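Local atomic coordinates of probable transcriptional regulator (Pseudomonas aeruginosa, PDB entry 2ESN), a protein that probably regulates transcription as a LysR-family protein, pairing a helix-turn-helix DNA-binding domain with a substrate-binding domain that probably senses a small effector. Residues 217-222 and 274-279. Numbering follows the deposited sequence.
Sequences DRLLAR and DIPPYV
Leu-219 carries the helix side of this contact by itself, reaching from helix 215-221 to the extended chain at Ile-275. The tight part is small: Leu-219 CD1 sits 3.5 Å from Ile-275 CG2 and 3.6 Å from Ile-275 CG1, so one methyl meets both branches of the isoleucine close to CB, and the two side chains cross at about a right angle. The CA-CB bond of Leu-219 points toward 274-279, and the first torsion, -179°, carries CG away from the backbone N and beside the carbonyl carbon, which sets both methyls against Asp-274 O. Leu-219 CD1 and CD2 both touch Asp-274 O, CD2 at 3.7 Å, a plain van der Waals contact with a carbonyl. Both segments belong to the LysR substrate-binding domain, of the periplasmic-binding-protein type, and the contact joins a helix to the loop that runs into strand 278-285 of the mixed sheet. Ile-275 also packs on Tyr-178 of strand 168-183 and Thr-251 of strand 249-253. The margin of the contact is looser and more open to solvent. Pro-276 only grazes the leucine, its CD 4.3 Å from Leu-219 CD1, and the carboxylate of exposed Asp-274 turns away from the helix. At the helix end the exposed Arg-222 lays one face of its guanidinium over Leu-219 CA, which lies off-centre, while its NH2 makes a salt bridge to Glu-160.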
ATOM      1  N   ASP C 217      19.961 -23.408  -9.310  1.00 43.45           N
ATOM      2  CA  ASP C 217      21.061 -22.504  -9.667  1.00 43.86           C
ATOM      3  C   ASP C 217      21.852 -22.154  -8.427  1.00 44.18           C
ATOM      4  O   ASP C 217      23.075 -22.170  -8.443  1.00 43.85           O
ATOM      5  CB  ASP C 217      20.541 -21.216 -10.308  1.00 43.22           C
ATOM      6  CG  ASP C 217      19.947 -21.445 -11.663  1.00 44.35           C
ATOM      7  OD1 ASP C 217      18.770 -21.063 -11.851  1.00 46.86           O
ATOM      8  OD2 ASP C 217      20.624 -22.055 -12.538  1.00 43.17           O
ATOM      9  N   ARG C 218      21.122 -21.779  -7.386  1.00 46.09           N
ATOM     10  CA  ARG C 218      21.654 -21.618  -6.030  1.00 48.29           C
ATOM     11  C   ARG C 218      22.508 -22.846  -5.682  1.00 48.18           C
ATOM     12  O   ARG C 218      23.719 -22.707  -5.492  1.00 48.01           O
ATOM     13  CB  ARG C 218      20.488 -21.427  -5.047  1.00 48.40           C
ATOM     14  CG  ARG C 218      20.261 -19.962  -4.542  1.00 52.36           C
ATOM     15  CD  ARG C 218      18.814 -19.708  -3.985  1.00 51.79           C
ATOM     16  NE  ARG C 218      18.039 -19.146  -5.075  1.00 61.51           N
ATOM     17  CZ  ARG C 218      16.843 -19.542  -5.532  1.00 60.25           C
ATOM     18  NH1 ARG C 218      16.116 -20.492  -4.935  1.00 58.26           N
ATOM     19  NH2 ARG C 218      16.350 -18.891  -6.582  1.00 57.72           N
ATOM     20  N   LEU C 219      21.888 -24.035  -5.645  1.00 47.53           N
ATOM     21  CA  LEU C 219      22.606 -25.303  -5.438  1.00 48.12           C
ATOM     22  C   LEU C 219      23.855 -25.538  -6.306  1.00 48.41           C
ATOM     23  O   LEU C 219      24.879 -26.020  -5.797  1.00 47.79           O
ATOM     24  CB  LEU C 219      21.641 -26.516  -5.564  1.00 48.03           C
ATOM     25  CG  LEU C 219      22.060 -27.998  -5.392  1.00 48.70           C
ATOM     26  CD1 LEU C 219      20.944 -28.930  -5.740  1.00 49.77           C
ATOM     27  CD2 LEU C 219      23.145 -28.382  -6.320  1.00 53.75           C
ATOM     28  N   LEU C 220      23.771 -25.263  -7.621  1.00 49.05           N
ATOM     29  CA  LEU C 220      24.856 -25.606  -8.559  1.00 48.62           C
ATOM     30  C   LEU C 220      26.030 -24.662  -8.354  1.00 51.10           C
ATOM     31  O   LEU C 220      27.186 -25.061  -8.475  1.00 51.04           O
ATOM     32  CB  LEU C 220      24.405 -25.487 -10.021  1.00 48.08           C
ATOM     33  CG  LEU C 220      23.630 -26.650 -10.672  1.00 45.89           C
ATOM     34  CD1 LEU C 220      23.154 -26.234 -12.056  1.00 42.17           C
ATOM     35  CD2 LEU C 220      24.552 -27.861 -10.755  1.00 41.17           C
ATOM     36  N   ALA C 221      25.719 -23.396  -8.060  1.00 53.21           N
ATOM     37  CA  ALA C 221      26.752 -22.357  -7.895  1.00 55.64           C
ATOM     38  C   ALA C 221      27.685 -22.723  -6.713  1.00 57.35           C
ATOM     39  O   ALA C 221      28.898 -22.469  -6.767  1.00 58.68           O
ATOM     40  CB  ALA C 221      26.105 -20.954  -7.735  1.00 55.05           C
ATOM     41  N   ARG C 222      27.113 -23.381  -5.693  1.00 58.68           N
ATOM     42  CA  ARG C 222      27.863 -23.906  -4.545  1.00 59.73           C
ATOM     43  C   ARG C 222      28.847 -25.023  -4.851  1.00 59.56           C
ATOM     44  O   ARG C 222      29.410 -25.621  -3.923  1.00 60.06           O
ATOM     45  CB  ARG C 222      26.905 -24.442  -3.491  1.00 59.85           C
ATOM     46  CG  ARG C 222      26.518 -23.414  -2.476  1.00 62.98           C
ATOM     47  CD  ARG C 222      25.697 -24.013  -1.361  1.00 63.95           C
ATOM     48  NE  ARG C 222      24.281 -23.871  -1.669  1.00 68.92           N
ATOM     49  CZ  ARG C 222      23.447 -24.894  -1.860  1.00 71.53           C
ATOM     50  NH1 ARG C 222      23.902 -26.146  -1.744  1.00 72.60           N
ATOM     51  NH2 ARG C 222      22.153 -24.666  -2.135  1.00 70.82           N
ATOM     52  N   ASP C 274      24.330 -33.873  -6.803  1.00 43.75           N
ATOM     53  CA  ASP C 274      23.577 -34.165  -5.579  1.00 44.62           C
ATOM     54  C   ASP C 274      22.546 -33.076  -5.380  1.00 42.66           C
ATOM     55  O   ASP C 274      22.907 -31.907  -5.367  1.00 42.66           O
ATOM     56  CB  ASP C 274      24.508 -34.192  -4.327  1.00 45.22           C
ATOM     57  CG  ASP C 274      25.593 -35.280  -4.404  1.00 50.06           C
ATOM     58  OD1 ASP C 274      25.342 -36.341  -5.047  1.00 47.77           O
ATOM     59  OD2 ASP C 274      26.699 -35.062  -3.807  1.00 55.92           O
ATOM     60  N   ILE C 275      21.286 -33.464  -5.181  1.00 42.61           N
ATOM     61  CA  ILE C 275      20.239 -32.511  -4.763  1.00 42.37           C
ATOM     62  C   ILE C 275      19.548 -33.080  -3.557  1.00 42.46           C
ATOM     63  O   ILE C 275      19.076 -34.194  -3.612  1.00 43.48           O
ATOM     64  CB  ILE C 275      19.151 -32.301  -5.873  1.00 43.03           C
ATOM     65  CG1 ILE C 275      19.790 -32.020  -7.246  1.00 41.52           C
ATOM     66  CG2 ILE C 275      18.227 -31.148  -5.486  1.00 42.14           C
ATOM     67  CD1 ILE C 275      18.784 -32.243  -8.512  1.00 42.86           C
ATOM     68  N   PRO C 276      19.518 -32.345  -2.421  1.00 43.86           N
ATOM     69  CA  PRO C 276      18.650 -32.815  -1.315  1.00 43.62           C
ATOM     70  C   PRO C 276      17.176 -33.072  -1.716  1.00 43.93           C
ATOM     71  O   PRO C 276      16.630 -32.328  -2.540  1.00 43.64           O
ATOM     72  CB  PRO C 276      18.703 -31.673  -0.285  1.00 43.08           C
ATOM     73  CG  PRO C 276      19.741 -30.653  -0.766  1.00 44.23           C
ATOM     74  CD  PRO C 276      20.330 -31.153  -2.066  1.00 43.55           C
ATOM     75  N   PRO C 277      16.549 -34.103  -1.114  1.00 44.06           N
ATOM     76  CA  PRO C 277      15.141 -34.367  -1.219  1.00 45.06           C
ATOM     77  C   PRO C 277      14.520 -33.101  -0.722  1.00 45.92           C
ATOM     78  O   PRO C 277      15.150 -32.364   0.038  1.00 46.71           O
ATOM     79  CB  PRO C 277      14.894 -35.494  -0.194  1.00 44.95           C
ATOM     80  CG  PRO C 277      16.250 -36.228  -0.133  1.00 46.27           C
ATOM     81  CD  PRO C 277      17.229 -35.064  -0.213  1.00 45.60           C
ATOM     82  N   TYR C 278      13.331 -32.794  -1.204  1.00 46.57           N
ATOM     83  CA  TYR C 278      12.585 -31.682  -0.650  1.00 47.57           C
ATOM     84  C   TYR C 278      11.450 -32.232   0.190  1.00 47.89           C
ATOM     85  O   TYR C 278      11.002 -33.402   0.037  1.00 48.60           O
ATOM     86  CB  TYR C 278      12.096 -30.728  -1.752  1.00 47.36           C
ATOM     87  CG  TYR C 278      11.051 -31.318  -2.669  1.00 48.58           C
ATOM     88  CD1 TYR C 278      11.414 -32.008  -3.838  1.00 49.13           C
ATOM     89  CD2 TYR C 278       9.684 -31.185  -2.375  1.00 47.65           C
ATOM     90  CE1 TYR C 278      10.423 -32.538  -4.705  1.00 49.09           C
ATOM     91  CE2 TYR C 278       8.693 -31.707  -3.221  1.00 47.93           C
ATOM     92  CZ  TYR C 278       9.058 -32.407  -4.383  1.00 48.19           C
ATOM     93  OH  TYR C 278       8.064 -32.936  -5.202  1.00 45.35           O
ATOM     94  N   VAL C 279      11.000 -31.406   1.114  1.00 47.40           N
ATOM     95  CA  VAL C 279       9.875 -31.757   1.938  1.00 47.33           C
ATOM     96  C   VAL C 279       8.936 -30.585   1.840  1.00 46.47           C
ATOM     97  O   VAL C 279       9.349 -29.459   2.185  1.00 46.21           O
ATOM     98  CB  VAL C 279      10.307 -32.032   3.421  1.00 48.19           C
ATOM     99  CG1 VAL C 279       9.102 -32.362   4.278  1.00 46.84           C
ATOM    100  CG2 VAL C 279      11.278 -33.200   3.452  1.00 49.73           C
TER